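Local coordinates for general secretion pathway protein C (Vibrio cholerae, PDB 2I4S), which probably serves type II secretion, being required for export of cholera toxin through the outer membrane, and is represented here by its periplasmic PDZ domain, at residues E87-V92 / D100-F105; E4-A9 / G44-L49. All blocks are in the same frame, centred on the assembly; numbering follows the deposited sequence.

Contact 1: E87-V92 / D100-F105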
# COMPACT_ATOMS: atom_id res chain seq x y z
N GLU A 87 -6.43 8.96 -1.00
CA GLU A 87 -6.83 7.57 -1.11
C GLU A 87 -5.58 6.85 -1.53
O GLU A 87 -4.60 7.48 -1.97
CB GLU A 87 -7.89 7.35 -2.20
CG GLU A 87 -7.27 7.33 -3.61
CD GLU A 87 -8.29 7.21 -4.74
OE1 GLU A 87 -9.45 7.67 -4.57
OE2 GLU A 87 -7.92 6.65 -5.80
N MSE A 88 -5.61 5.52 -1.39
CA MSE A 88 -4.64 4.68 -2.06
C MSE A 88 -5.40 3.64 -2.87
O MSE A 88 -6.18 2.85 -2.33
CB MSE A 88 -3.73 4.01 -1.04
CG MSE A 88 -2.56 3.24 -1.66
SE MSE A 88 -1.53 2.31 -0.27
CE MSE A 88 -2.82 0.86 0.15
N SER A 89 -5.20 3.67 -4.19
CA SER A 89 -5.63 2.61 -5.08
C SER A 89 -4.42 1.73 -5.37
O SER A 89 -3.43 2.21 -5.90
CB SER A 89 -6.12 3.19 -6.39
OG SER A 89 -7.35 3.87 -6.23
N LEU A 90 -4.50 0.44 -5.04
CA LEU A 90 -3.37 -0.46 -5.31
C LEU A 90 -3.74 -1.59 -6.28
O LEU A 90 -4.82 -2.19 -6.17
CB LEU A 90 -2.94 -1.12 -4.01
CG LEU A 90 -1.73 -0.68 -3.19
CD1 LEU A 90 -1.43 -1.80 -2.20
CD2 LEU A 90 -0.54 -0.43 -4.07
N THR A 91 -2.84 -1.91 -7.21
CA THR A 91 -2.97 -3.15 -7.97
C THR A 91 -1.90 -4.08 -7.46
O THR A 91 -0.72 -3.71 -7.40
CB THR A 91 -2.78 -2.93 -9.49
OG1 THR A 91 -3.82 -2.06 -9.96
CG2 THR A 91 -2.88 -4.27 -10.23
N VAL A 92 -2.32 -5.27 -7.03
CA VAL A 92 -1.42 -6.27 -6.48
C VAL A 92 -1.52 -7.56 -7.27
O VAL A 92 -2.56 -7.89 -7.82
CB VAL A 92 -1.69 -6.57 -4.96
CG1 VAL A 92 -1.50 -5.30 -4.11
CG2 VAL A 92 -3.07 -7.18 -4.77
N ASP A 100 -7.35 -5.18 -7.94
CA ASP A 100 -7.36 -3.77 -7.56
C ASP A 100 -8.02 -3.67 -6.19
O ASP A 100 -9.11 -4.20 -5.99
CB ASP A 100 -8.11 -2.89 -8.57
CG ASP A 100 -7.42 -2.83 -9.94
OD1 ASP A 100 -6.20 -3.09 -10.03
OD2 ASP A 100 -8.12 -2.52 -10.94
N VAL A 101 -7.31 -3.05 -5.24
CA VAL A 101 -7.84 -2.76 -3.92
C VAL A 101 -7.70 -1.26 -3.64
O VAL A 101 -6.96 -0.56 -4.31
CB VAL A 101 -7.15 -3.58 -2.80
CG1 VAL A 101 -7.36 -5.10 -3.01
CG2 VAL A 101 -5.66 -3.24 -2.69
N TYR A 102 -8.38 -0.79 -2.60
CA TYR A 102 -8.70 0.61 -2.48
C TYR A 102 -8.97 0.97 -1.03
O TYR A 102 -9.68 0.25 -0.33
CB TYR A 102 -9.94 0.94 -3.34
CG TYR A 102 -10.42 2.36 -3.17
CD1 TYR A 102 -9.72 3.42 -3.74
CD2 TYR A 102 -11.56 2.66 -2.42
CE1 TYR A 102 -10.13 4.73 -3.58
CE2 TYR A 102 -11.98 3.98 -2.26
CZ TYR A 102 -11.27 5.01 -2.85
OH TYR A 102 -11.65 6.32 -2.69
N ILE A 103 -8.39 2.08 -0.59
CA ILE A 103 -8.83 2.68 0.66
C ILE A 103 -8.89 4.21 0.52
O ILE A 103 -7.94 4.85 0.06
CB ILE A 103 -7.93 2.27 1.84
CG1 ILE A 103 -8.38 2.96 3.14
CG2 ILE A 103 -6.48 2.55 1.52
CD1 ILE A 103 -7.61 2.42 4.43
N GLN A 104 -10.03 4.78 0.89
CA GLN A 104 -10.21 6.22 0.93
C GLN A 104 -9.87 6.65 2.34
O GLN A 104 -10.36 6.07 3.29
CB GLN A 104 -11.68 6.58 0.61
CG GLN A 104 -11.92 8.09 0.31
CD GLN A 104 -13.40 8.52 0.40
OE1 GLN A 104 -14.32 7.69 0.37
NE2 GLN A 104 -13.63 9.82 0.51
N PHE A 105 -9.02 7.67 2.49
CA PHE A 105 -8.59 8.04 3.82
C PHE A 105 -9.73 8.80 4.50
O PHE A 105 -9.97 8.67 5.70
CB PHE A 105 -7.33 8.91 3.81
CG PHE A 105 -6.14 8.32 3.03
CD1 PHE A 105 -5.97 6.95 2.89
CD2 PHE A 105 -5.19 9.18 2.48
CE1 PHE A 105 -4.90 6.44 2.17
CE2 PHE A 105 -4.10 8.68 1.77
CZ PHE A 105 -3.95 7.30 1.62
OXT PHE A 105 -10.44 9.55 3.84
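Thr-91 and Asp-100 stand side by side on one face of the sheet, pointing the same way, and Thr-91 OG1 donates to Asp-100 OD1 over 2.6 Å, from above the carboxylate plane. Their first torsions (chi1 -62° for Thr-91, -66° for Asp-100) set OG1 and CG beside the backbone N, bringing hydroxyl and carboxylate together. On the same face Glu-87 holds two hydroxyls with one carboxylate. Tyr-102 OH donates to Glu-87 OE1 at 3.2 Å, and Ser-89 OG to Glu-87 OE2 at 2.9 Å. Both come from above the carboxylate plane, which stands 86° from the tyrosine ring. The backbones form an antiparallel beta hairpin. Met-88 pairs with Ile-103, and Leu-90 with Val-101, through two N-H...O bonds each. The other face is apolar. Leu-90 CB meets Val-101 CG2 at 3.7 Å, and Met-88 CB rests on Ile-103 CG2. The ring of Phe-105 turns back over the backbone of Glu-87, whose N lies above one ring face, toward the rim. This hairpin closes the PDZ domain at its C-terminus. Strand 60-64 flanks strand 87-94, with Met-88 and Leu-90 against Leu-64. Ile-53 of helix 48-53 packs on Met-88, Val-101 and Ile-103, while helix 2-16 lies against Ile-103 and Phe-105.

Contact 2: E4-A9 / G44-L49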
# COMPACT_ATOMS: atom_id res chain seq x y z
N GLU A 4 -13.82 -2.32 13.22
CA GLU A 4 -14.22 -1.30 12.26
C GLU A 4 -13.96 0.11 12.78
O GLU A 4 -13.50 0.97 12.03
CB GLU A 4 -15.68 -1.48 11.85
CG GLU A 4 -15.95 -2.76 11.04
CD GLU A 4 -16.08 -4.02 11.90
OE1 GLU A 4 -16.54 -3.91 13.06
OE2 GLU A 4 -15.73 -5.12 11.42
N ASP A 5 -14.25 0.36 14.06
CA ASP A 5 -14.00 1.68 14.66
C ASP A 5 -12.50 1.97 14.75
O ASP A 5 -12.08 3.12 14.61
CB ASP A 5 -14.56 1.77 16.08
CG ASP A 5 -16.06 1.54 16.13
OD1 ASP A 5 -16.74 1.61 15.07
OD2 ASP A 5 -16.55 1.28 17.25
N LYS A 6 -11.72 0.94 15.00
CA LYS A 6 -10.27 1.08 15.09
C LYS A 6 -9.71 1.38 13.71
O LYS A 6 -8.85 2.24 13.57
CB LYS A 6 -9.64 -0.18 15.66
CG LYS A 6 -8.17 -0.17 15.61
CD LYS A 6 -7.62 -1.57 15.53
CE LYS A 6 -7.67 -2.26 16.85
NZ LYS A 6 -6.61 -3.32 16.88
N VAL A 7 -10.20 0.66 12.70
CA VAL A 7 -9.85 0.95 11.31
C VAL A 7 -10.26 2.38 10.93
O VAL A 7 -9.48 3.08 10.29
CB VAL A 7 -10.44 -0.09 10.33
CG1 VAL A 7 -10.42 0.44 8.89
CG2 VAL A 7 -9.67 -1.40 10.44
N ASP A 8 -11.45 2.84 11.34
CA ASP A 8 -11.82 4.22 11.03
C ASP A 8 -10.92 5.26 11.71
O ASP A 8 -10.66 6.33 11.13
CB ASP A 8 -13.29 4.52 11.36
CG ASP A 8 -14.25 3.76 10.46
OD1 ASP A 8 -13.80 3.15 9.46
OD2 ASP A 8 -15.46 3.76 10.77
N ALA A 9 -10.43 4.93 12.90
CA ALA A 9 -9.59 5.87 13.64
C ALA A 9 -8.19 5.94 13.04
O ALA A 9 -7.59 7.01 12.97
CB ALA A 9 -9.52 5.49 15.09
N GLY A 44 2.17 -3.74 8.95
CA GLY A 44 3.07 -3.07 9.86
C GLY A 44 2.47 -3.04 11.25
O GLY A 44 2.11 -4.08 11.80
N LYS A 45 2.35 -1.85 11.82
CA LYS A 45 2.12 -1.73 13.25
C LYS A 45 0.83 -2.36 13.82
O LYS A 45 0.85 -2.94 14.92
CB LYS A 45 2.37 -0.30 13.74
CG LYS A 45 1.24 0.68 13.63
CD LYS A 45 1.27 1.53 14.88
CE LYS A 45 0.68 2.90 14.69
NZ LYS A 45 0.24 3.43 16.00
N ASP A 46 -0.27 -2.26 13.09
CA ASP A 46 -1.46 -3.03 13.44
C ASP A 46 -2.11 -3.59 12.18
O ASP A 46 -2.71 -2.85 11.42
CB ASP A 46 -2.46 -2.18 14.22
CG ASP A 46 -3.55 -3.03 14.88
OD1 ASP A 46 -4.02 -4.01 14.25
OD2 ASP A 46 -3.94 -2.71 16.03
N PRO A 47 -2.02 -4.92 11.99
CA PRO A 47 -2.39 -5.62 10.74
C PRO A 47 -3.83 -5.44 10.31
O PRO A 47 -4.16 -5.74 9.15
CB PRO A 47 -2.14 -7.10 11.08
CG PRO A 47 -1.24 -7.08 12.30
CD PRO A 47 -1.59 -5.85 13.05
N VAL A 48 -4.69 -4.97 11.23
CA VAL A 48 -6.10 -4.70 10.91
C VAL A 48 -6.31 -3.77 9.68
O VAL A 48 -7.24 -3.96 8.88
CB VAL A 48 -6.84 -4.13 12.18
CG1 VAL A 48 -6.55 -2.64 12.37
CG2 VAL A 48 -8.33 -4.34 12.09
N LEU A 49 -5.46 -2.76 9.54
CA LEU A 49 -5.59 -1.88 8.38
C LEU A 49 -5.22 -2.64 7.09
O LEU A 49 -6.05 -2.76 6.19
CB LEU A 49 -4.76 -0.59 8.55
CG LEU A 49 -5.04 0.45 7.45
CD1 LEU A 49 -6.34 1.21 7.72
CD2 LEU A 49 -3.91 1.41 7.30
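Val-7 and Leu-49 bring the backbones nearest, CA to CA 5.9 Å, where helix 2-16 passes the first turn of helix 48-53. Asp-46 precedes the turn leading into that helix and makes a side-chain capping bond, here within a PDZ domain. The contact joins the N-terminal helix to this short helix by a salt bridge beside a small apolar patch.

Lys-6 and Asp-46 approach from opposite directions. Lys-6 NZ donates to Asp-46 OD2 at 2.9 Å, on the syn side and 24° out of the carboxylate plane. The lysine starts with CG anti to its backbone N (chi1 172°) and bends at chi3, which carries the ammonium group round to the acid. The other oxygen serves the cap. Val-48 N donates to Asp-46 OD1 at 3.2 Å, on the anti side, with an N-H...O angle of 165°. One carboxylate thus ties the lysine to the turn that leads into the helix, and the two bonds restrict its rotation. The nearby ammonium group would probably help keep the acid ionised.

Val-48 packs beneath the salt bridge with both methyl branches. CG1 touches the aliphatic part of Lys-6, at CD, over 3.5 Å. CG2 meets the CG2 branch of Val-7. Leu-49 makes a looser contact through one methyl. Met-3 and Ile-10, also on helix 2-16, extend the packing round Val-48. Ile-10 and Ile-14 do the same for Leu-49, which Tyr-24 of helix 21-24 also touches. The salt bridge lies at the surface, whereas Leu-49 is buried. At that buried end, Val-7 CG1 stands 4.3 Å from Leu-49 CD1.

Contacts 1 and 2 have centres about 15 Å apart and meet through apolar packing. Ile-103 CD1 of contact 1 lies 3.7 Å from Leu-49 CD1 of contact 2. The same leucine methyl thus faces both the C-terminal hairpin and the N-terminal helix. In sequence the two are in series, since contact 2 closes before contact 1 opens. Helix 2-16 runs past both: its segment 4-9 forms contact 2, and further along Arg-11, Ile-14 and Ala-15 reach residues 103-105. Contact 1 lies about 7 Å from the chain centre and contact 2 about 14 Å, centre to centre. Helix 48-53 touches both: Leu-49 packs on Val-7 of the N-terminal helix and on Ile-103 of the C-terminal strand.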